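Local coordinates for protein formimidoylglutamase (Bacillus subtilis, PDB 3M1R) that catalyses the hydrolysis of N-formimidoyl-L-glutamate to L-glutamate and formamide, a step of histidine degradation, using two manganese ions per subunit, at residues V232-T237 and A278-V283; A113-S116 and D120-P123; K138-A141 and T146-V149. All blocks are in the same frame, centred on the assembly; numbering follows the deposited sequence.

The three contacts lie round the parallel beta sheet of the arginase fold, away from the metal site. Contacts 2 and 3 are buried, and each joins the last turn or so of a helix to the start of the strand that follows it. Their helices, 100-117 and 133-141, pack together where Leu115 touches Ile140. Contact 1 is at the surface and links two separate helix-to-strand connections; Val233 and Thr237 from it touch Ala148 of contact 3 on the other face of the sheet. The chemistry follows the place: a glutamine amide against aliphatic chain in contact 1, an indole among leucines and a proline in contact 2, a threonine under aliphatic groups in contact 3.

Contact 1 of 3, residues V232-T237 and A278-V283; sequences VVQDKT and AQQPNV
With CG beside its own backbone N (chi1 -66°) and a bend at chi2 (-132°), Gln234 sends its amide across to Gln280 and Pro281. This is a surface contact at the N-terminal ends of two strands in the parallel sheet of the arginase fold: helix 222-234 and the loop after helix 267-278 each lead into a strand, 239-245 and 283-289, and those strands are neighbours. Gln234 OE1 is modelled 3.0 Å from Gln280 CG, closer than carbon and oxygen normally sit, so the exact amide placement is doubtful. The two chains cross at about a right angle. Their amide planes are turned 55° from each other, and the aliphatic part of Gln280 does the touching. Gln234 OE1 also lies 3.8 Å from Pro281 CD. On the nitrogen side, Gln234 NE2 comes to 3.5 Å from Pro281 O without forming a hydrogen bond. Ile240, on strand 239-245, touches both glutamine side chains. After Gln234 the chain makes a type I beta turn from Gln234 to Thr237. There Val233 O accepts from Lys236 N on one face of its carbonyl plane and, on the opposite face, from Thr237 OG1 at 2.9 Å.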
loop_
_atom_site.group_PDB
_atom_site.type_symbol
_atom_site.label_atom_id
_atom_site.label_comp_id
_atom_site.label_asym_id
_atom_site.label_seq_id
_atom_site.Cartn_x
_atom_site.Cartn_y
_atom_site.Cartn_z
ATOM N N VAL D 232 -28.422 16.130 -34.509
ATOM C CA VAL D 232 -29.366 15.218 -35.139
ATOM C C VAL D 232 -30.263 14.586 -34.082
ATOM O O VAL D 232 -31.469 14.448 -34.268
ATOM C CB VAL D 232 -28.645 14.097 -35.892
ATOM C CG1 VAL D 232 -29.626 13.357 -36.790
ATOM C CG2 VAL D 232 -27.494 14.665 -36.701
ATOM N N VAL D 233 -29.656 14.212 -32.962
ATOM C CA VAL D 233 -30.367 13.511 -31.907
ATOM C C VAL D 233 -31.317 14.419 -31.123
ATOM O O VAL D 233 -32.436 14.014 -30.783
ATOM C CB VAL D 233 -29.375 12.816 -30.960
ATOM C CG1 VAL D 233 -30.095 12.282 -29.735
ATOM C CG2 VAL D 233 -28.657 11.685 -31.705
ATOM N N GLN D 234 -30.858 15.640 -30.840
ATOM C CA GLN D 234 -31.671 16.661 -30.173
ATOM C C GLN D 234 -32.971 16.931 -30.917
ATOM O O GLN D 234 -33.981 17.296 -30.308
ATOM C CB GLN D 234 -30.899 17.980 -30.053
ATOM C CG GLN D 234 -29.686 17.932 -29.143
ATOM C CD GLN D 234 -29.641 19.093 -28.162
ATOM O OE1 GLN D 234 -28.751 19.938 -28.233
ATOM N NE2 GLN D 234 -30.605 19.139 -27.241
ATOM N N ASP D 235 -32.927 16.762 -32.238
ATOM C CA ASP D 235 -34.062 17.058 -33.105
ATOM C C ASP D 235 -35.142 15.993 -32.979
ATOM O O ASP D 235 -36.286 16.209 -33.381
ATOM C CB ASP D 235 -33.611 17.163 -34.567
ATOM C CG ASP D 235 -33.033 18.534 -34.916
ATOM O OD1 ASP D 235 -33.063 19.444 -34.056
ATOM O OD2 ASP D 235 -32.551 18.701 -36.059
ATOM N N LYS D 236 -34.776 14.839 -32.431
ATOM C CA LYS D 236 -35.720 13.736 -32.290
ATOM C C LYS D 236 -36.134 13.539 -30.837
ATOM O O LYS D 236 -36.854 12.592 -30.525
ATOM C CB LYS D 236 -35.108 12.426 -32.795
ATOM C CG LYS D 236 -34.551 12.460 -34.198
ATOM C CD LYS D 236 -33.921 11.116 -34.532
ATOM C CE LYS D 236 -33.145 11.154 -35.837
ATOM N NZ LYS D 236 -32.393 9.881 -36.071
ATOM N N THR D 237 -35.667 14.412 -29.948
ATOM C CA THR D 237 -35.870 14.210 -28.512
ATOM C C THR D 237 -36.163 15.506 -27.753
ATOM O O THR D 237 -35.890 16.616 -28.233
ATOM C CB THR D 237 -34.664 13.505 -27.866
ATOM O OG1 THR D 237 -33.484 14.289 -28.075
ATOM C CG2 THR D 237 -34.450 12.140 -28.486
ATOM N N ALA D 278 -23.359 20.176 -21.313
ATOM C CA ALA D 278 -24.103 20.756 -20.205
ATOM C C ALA D 278 -24.749 22.105 -20.542
ATOM O O ALA D 278 -25.689 22.530 -19.864
ATOM C CB ALA D 278 -23.203 20.890 -18.989
ATOM N N GLN D 279 -24.243 22.774 -21.579
ATOM C CA GLN D 279 -24.773 24.074 -22.008
ATOM C C GLN D 279 -25.979 23.947 -22.924
ATOM O O GLN D 279 -26.696 24.918 -23.160
ATOM C CB GLN D 279 -23.708 24.862 -22.763
ATOM C CG GLN D 279 -22.556 25.305 -21.908
ATOM C CD GLN D 279 -21.530 26.073 -22.701
ATOM O OE1 GLN D 279 -20.784 25.496 -23.485
ATOM N NE2 GLN D 279 -21.496 27.388 -22.512
ATOM N N GLN D 280 -26.176 22.749 -23.456
ATOM C CA GLN D 280 -27.205 22.497 -24.446
ATOM C C GLN D 280 -28.583 22.545 -23.790
ATOM O O GLN D 280 -28.693 22.485 -22.567
ATOM C CB GLN D 280 -26.934 21.155 -25.146
ATOM C CG GLN D 280 -26.625 21.288 -26.641
ATOM C CD GLN D 280 -25.356 22.075 -26.936
ATOM O OE1 GLN D 280 -25.138 22.515 -28.060
ATOM N NE2 GLN D 280 -24.515 22.249 -25.930
ATOM N N PRO D 281 -29.643 22.684 -24.599
ATOM C CA PRO D 281 -30.987 22.819 -24.023
ATOM C C PRO D 281 -31.548 21.507 -23.460
ATOM O O PRO D 281 -31.346 20.450 -24.032
ATOM C CB PRO D 281 -31.850 23.291 -25.217
ATOM C CG PRO D 281 -30.881 23.690 -26.292
ATOM C CD PRO D 281 -29.636 22.882 -26.057
ATOM N N ASN D 282 -32.243 21.606 -22.334
ATOM C CA ASN D 282 -33.007 20.510 -21.758
ATOM C C ASN D 282 -32.149 19.331 -21.281
ATOM O O ASN D 282 -32.546 18.161 -21.383
ATOM C CB ASN D 282 -34.125 20.072 -22.713
ATOM C CG ASN D 282 -35.044 21.242 -23.118
ATOM O OD1 ASN D 282 -35.186 21.556 -24.304
ATOM N ND2 ASN D 282 -35.658 21.889 -22.126
ATOM N N VAL D 283 -30.974 19.652 -20.749
ATOM C CA VAL D 283 -30.175 18.666 -20.048
ATOM C C VAL D 283 -30.922 18.261 -18.788
ATOM O O VAL D 283 -31.107 19.064 -17.886
ATOM C CB VAL D 283 -28.810 19.225 -19.670
ATOM C CG1 VAL D 283 -27.969 18.139 -19.033
ATOM C CG2 VAL D 283 -28.116 19.771 -20.892
#

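Contact 2 of 3, residues A113-S116 and D120-P123; sequences ALLS and DWVP
Leu114 and Leu115, near the end of helix 100-117, close on the benzene half of Trp121 at the start of strand 121-127. The helix belongs to a beta-alpha-beta crossover of the arginase fold, leading from strand 87-93 to this strand with 39-45 between them. The tight part is apolar. Leu114 CB lies 3.5 Å from Trp121 CZ3, and Leu115 CD1 is modelled 3.2 Å from Trp121 CE3, shorter than normal for two carbons, so the exact place of that methyl is doubtful; both meet the ring obliquely. The indole gets there because its CG is anti to the backbone N (chi1 177°), carrying the ring toward the helix. Its one polar atom is satisfied: Trp121 NE1 is hydrogen-bonded to Ala41 O on strand 39-45. Cutting Trp121 back to an alanine would probably leave Ala41 O without this N-H and open a gap between the two leucines and Pro123. The looser side lies toward the turn: Ser116, still on the helix, and Asp120 are exposed and make no contact across it. Tyr7 of the second subunit packs on Ala113 and Leu114. Leu115 CD1 reaches Pro123 CG at 3.8 Å, and that CG sits 3.4 Å above one face of the Trp121 ring, offset toward its rim.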
loop_
_atom_site.group_PDB
_atom_site.type_symbol
_atom_site.label_atom_id
_atom_site.label_comp_id
_atom_site.label_asym_id
_atom_site.label_seq_id
_atom_site.Cartn_x
_atom_site.Cartn_y
_atom_site.Cartn_z
ATOM N N ALA D 113 -40.476 9.785 -7.819
ATOM C CA ALA D 113 -41.163 10.677 -6.894
ATOM C C ALA D 113 -40.485 12.049 -6.871
ATOM O O ALA D 113 -41.150 13.079 -6.971
ATOM C CB ALA D 113 -41.205 10.072 -5.494
ATOM N N LEU D 114 -39.158 12.045 -6.756
ATOM C CA LEU D 114 -38.363 13.270 -6.673
ATOM C C LEU D 114 -38.523 14.177 -7.896
ATOM O O LEU D 114 -38.768 15.370 -7.752
ATOM C CB LEU D 114 -36.887 12.923 -6.478
ATOM C CG LEU D 114 -36.182 13.267 -5.166
ATOM C CD1 LEU D 114 -37.150 13.546 -4.042
ATOM C CD2 LEU D 114 -35.187 12.163 -4.777
ATOM N N LEU D 115 -38.367 13.612 -9.091
ATOM C CA LEU D 115 -38.515 14.371 -10.332
ATOM C C LEU D 115 -39.914 14.978 -10.437
ATOM O O LEU D 115 -40.079 16.124 -10.858
ATOM C CB LEU D 115 -38.280 13.480 -11.552
ATOM C CG LEU D 115 -36.917 13.362 -12.252
ATOM C CD1 LEU D 115 -35.877 14.306 -11.677
ATOM C CD2 LEU D 115 -36.418 11.921 -12.259
ATOM N N SER D 116 -40.917 14.196 -10.059
ATOM C CA SER D 116 -42.296 14.623 -10.183
ATOM C C SER D 116 -42.588 15.723 -9.175
ATOM O O SER D 116 -43.109 16.770 -9.531
ATOM C CB SER D 116 -43.246 13.442 -9.979
ATOM O OG SER D 116 -42.953 12.396 -10.888
ATOM N N ASP D 120 -38.274 21.065 -11.333
ATOM C CA ASP D 120 -37.128 21.873 -11.701
ATOM C C ASP D 120 -35.808 21.267 -11.224
ATOM O O ASP D 120 -34.759 21.890 -11.363
ATOM C CB ASP D 120 -37.284 23.291 -11.168
ATOM C CG ASP D 120 -38.460 24.019 -11.801
ATOM O OD1 ASP D 120 -39.280 24.594 -11.051
ATOM O OD2 ASP D 120 -38.573 23.999 -13.047
ATOM N N TRP D 121 -35.862 20.063 -10.660
ATOM C CA TRP D 121 -34.635 19.362 -10.249
ATOM C C TRP D 121 -33.865 18.787 -11.437
ATOM O O TRP D 121 -34.428 18.124 -12.311
ATOM C CB TRP D 121 -34.939 18.262 -9.230
ATOM C CG TRP D 121 -33.729 17.454 -8.827
ATOM C CD1 TRP D 121 -32.481 17.931 -8.533
ATOM C CD2 TRP D 121 -33.664 16.042 -8.658
ATOM N NE1 TRP D 121 -31.649 16.908 -8.197
ATOM C CE2 TRP D 121 -32.351 15.727 -8.264
ATOM C CE3 TRP D 121 -34.595 15.002 -8.797
ATOM C CZ2 TRP D 121 -31.937 14.432 -8.020
ATOM C CZ3 TRP D 121 -34.186 13.710 -8.551
ATOM C CH2 TRP D 121 -32.869 13.434 -8.169
ATOM N N VAL D 122 -32.574 19.078 -11.473
ATOM C CA VAL D 122 -31.671 18.473 -12.440
ATOM C C VAL D 122 -30.686 17.625 -11.657
ATOM O O VAL D 122 -29.791 18.155 -11.015
ATOM C CB VAL D 122 -30.897 19.537 -13.221
ATOM C CG1 VAL D 122 -29.923 18.873 -14.196
ATOM C CG2 VAL D 122 -31.864 20.462 -13.944
ATOM N N PRO D 123 -30.869 16.300 -11.687
ATOM C CA PRO D 123 -30.049 15.390 -10.883
ATOM C C PRO D 123 -28.546 15.405 -11.196
ATOM O O PRO D 123 -28.145 15.374 -12.353
ATOM C CB PRO D 123 -30.644 14.015 -11.202
ATOM C CG PRO D 123 -32.073 14.303 -11.549
ATOM C CD PRO D 123 -32.030 15.618 -12.291
#

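Contact 3 of 3, residues K138-A141 and T146-V149; sequences KAIA and TTAV
Ile140 and Ala141 meet Thr147 in a buried helix-to-strand packing contact, where the last turn of helix 133-141 lies against the first residue of strand 147-152. This is the second half of a beta-alpha-beta crossover in the arginase fold: the chain leaves the sheet at strand 121-127, runs through the helix and re-enters at 147-152, with strands 283-289 and 239-245 lying between the two. The short connection brings Ala141 and Thr147 to 5.7 Å between their CA atoms. One branch of the isoleucine does the touching. Its CG2 is anti to the backbone N while CG1 sits beside that N (chi1 -66°), which turns the methyl to the strand and leads the longer branch away from it. Ile140 CG2 rests 3.5 Å from Thr147 OG1 and 3.8 Å from Thr147 CG2, the two side chains crossing at about a right angle. Next to it, the helix backbone itself comes close, with Ala141 CA 3.8 Å from Thr147 OG1. Phe241 of the adjacent strand 239-245 touches both Ile140 and Thr147, and Leu115 of helix 100-117 covers Ile140 from the neighbouring helix. Ala148, next along the strand, points to the opposite face of the sheet and packs on Val233 of helix 222-234. Thr147 OG1 thus faces carbon on the helix side, and its polar need is met by a hydrogen bond to Gly145 O in the turn just before the strand, so the hydroxyl can be buried under the helix without a polar partner on it.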
loop_
_atom_site.group_PDB
_atom_site.type_symbol
_atom_site.label_atom_id
_atom_site.label_comp_id
_atom_site.label_asym_id
_atom_site.label_seq_id
_atom_site.Cartn_x
_atom_site.Cartn_y
_atom_site.Cartn_z
ATOM N N LYS D 138 -34.731 5.369 -16.725
ATOM C CA LYS D 138 -36.149 5.040 -16.786
ATOM C C LYS D 138 -37.002 6.089 -16.057
ATOM O O LYS D 138 -38.099 6.411 -16.495
ATOM C CB LYS D 138 -36.380 3.661 -16.185
ATOM C CG LYS D 138 -37.824 3.170 -16.141
ATOM C CD LYS D 138 -37.825 1.681 -15.755
ATOM C CE LYS D 138 -39.036 1.283 -14.926
ATOM N NZ LYS D 138 -38.738 0.059 -14.111
ATOM N N ALA D 139 -36.499 6.603 -14.938
ATOM C CA ALA D 139 -37.219 7.614 -14.174
ATOM C C ALA D 139 -37.251 8.906 -14.960
ATOM O O ALA D 139 -38.287 9.549 -15.063
ATOM C CB ALA D 139 -36.565 7.837 -12.828
ATOM N N ILE D 140 -36.110 9.286 -15.522
ATOM C CA ILE D 140 -36.066 10.455 -16.384
ATOM C C ILE D 140 -37.069 10.274 -17.507
ATOM O O ILE D 140 -37.965 11.092 -17.689
ATOM C CB ILE D 140 -34.679 10.654 -17.009
ATOM C CG1 ILE D 140 -33.640 10.989 -15.939
ATOM C CG2 ILE D 140 -34.730 11.730 -18.075
ATOM C CD1 ILE D 140 -33.958 12.209 -15.142
ATOM N N ALA D 141 -36.924 9.184 -18.252
ATOM C CA ALA D 141 -37.766 8.930 -19.420
ATOM C C ALA D 141 -39.251 8.944 -19.099
ATOM O O ALA D 141 -40.062 9.451 -19.877
ATOM C CB ALA D 141 -37.393 7.621 -20.077
ATOM N N THR D 146 -39.478 11.921 -23.996
ATOM C CA THR D 146 -38.500 11.315 -24.892
ATOM C C THR D 146 -37.083 11.827 -24.624
ATOM O O THR D 146 -36.778 13.004 -24.825
ATOM C CB THR D 146 -38.863 11.552 -26.359
ATOM O OG1 THR D 146 -40.144 10.970 -26.624
ATOM C CG2 THR D 146 -37.829 10.904 -27.260
ATOM N N THR D 147 -36.217 10.928 -24.183
ATOM C CA THR D 147 -34.901 11.321 -23.699
ATOM C C THR D 147 -33.776 10.760 -24.566
ATOM O O THR D 147 -33.807 9.600 -24.982
ATOM C CB THR D 147 -34.726 10.870 -22.230
ATOM O OG1 THR D 147 -35.795 11.414 -21.445
ATOM C CG2 THR D 147 -33.386 11.332 -21.649
ATOM N N ALA D 148 -32.792 11.600 -24.858
ATOM C CA ALA D 148 -31.575 11.136 -25.500
ATOM C C ALA D 148 -30.557 10.838 -24.409
ATOM O O ALA D 148 -30.531 11.533 -23.394
ATOM C CB ALA D 148 -31.039 12.184 -26.416
ATOM N N VAL D 149 -29.720 9.826 -24.622
ATOM C CA VAL D 149 -28.669 9.493 -23.658
ATOM C C VAL D 149 -27.312 9.643 -24.318
ATOM O O VAL D 149 -27.051 9.052 -25.373
ATOM C CB VAL D 149 -28.801 8.054 -23.093
ATOM C CG1 VAL D 149 -27.690 7.762 -22.049
ATOM C CG2 VAL D 149 -30.180 7.824 -22.485
#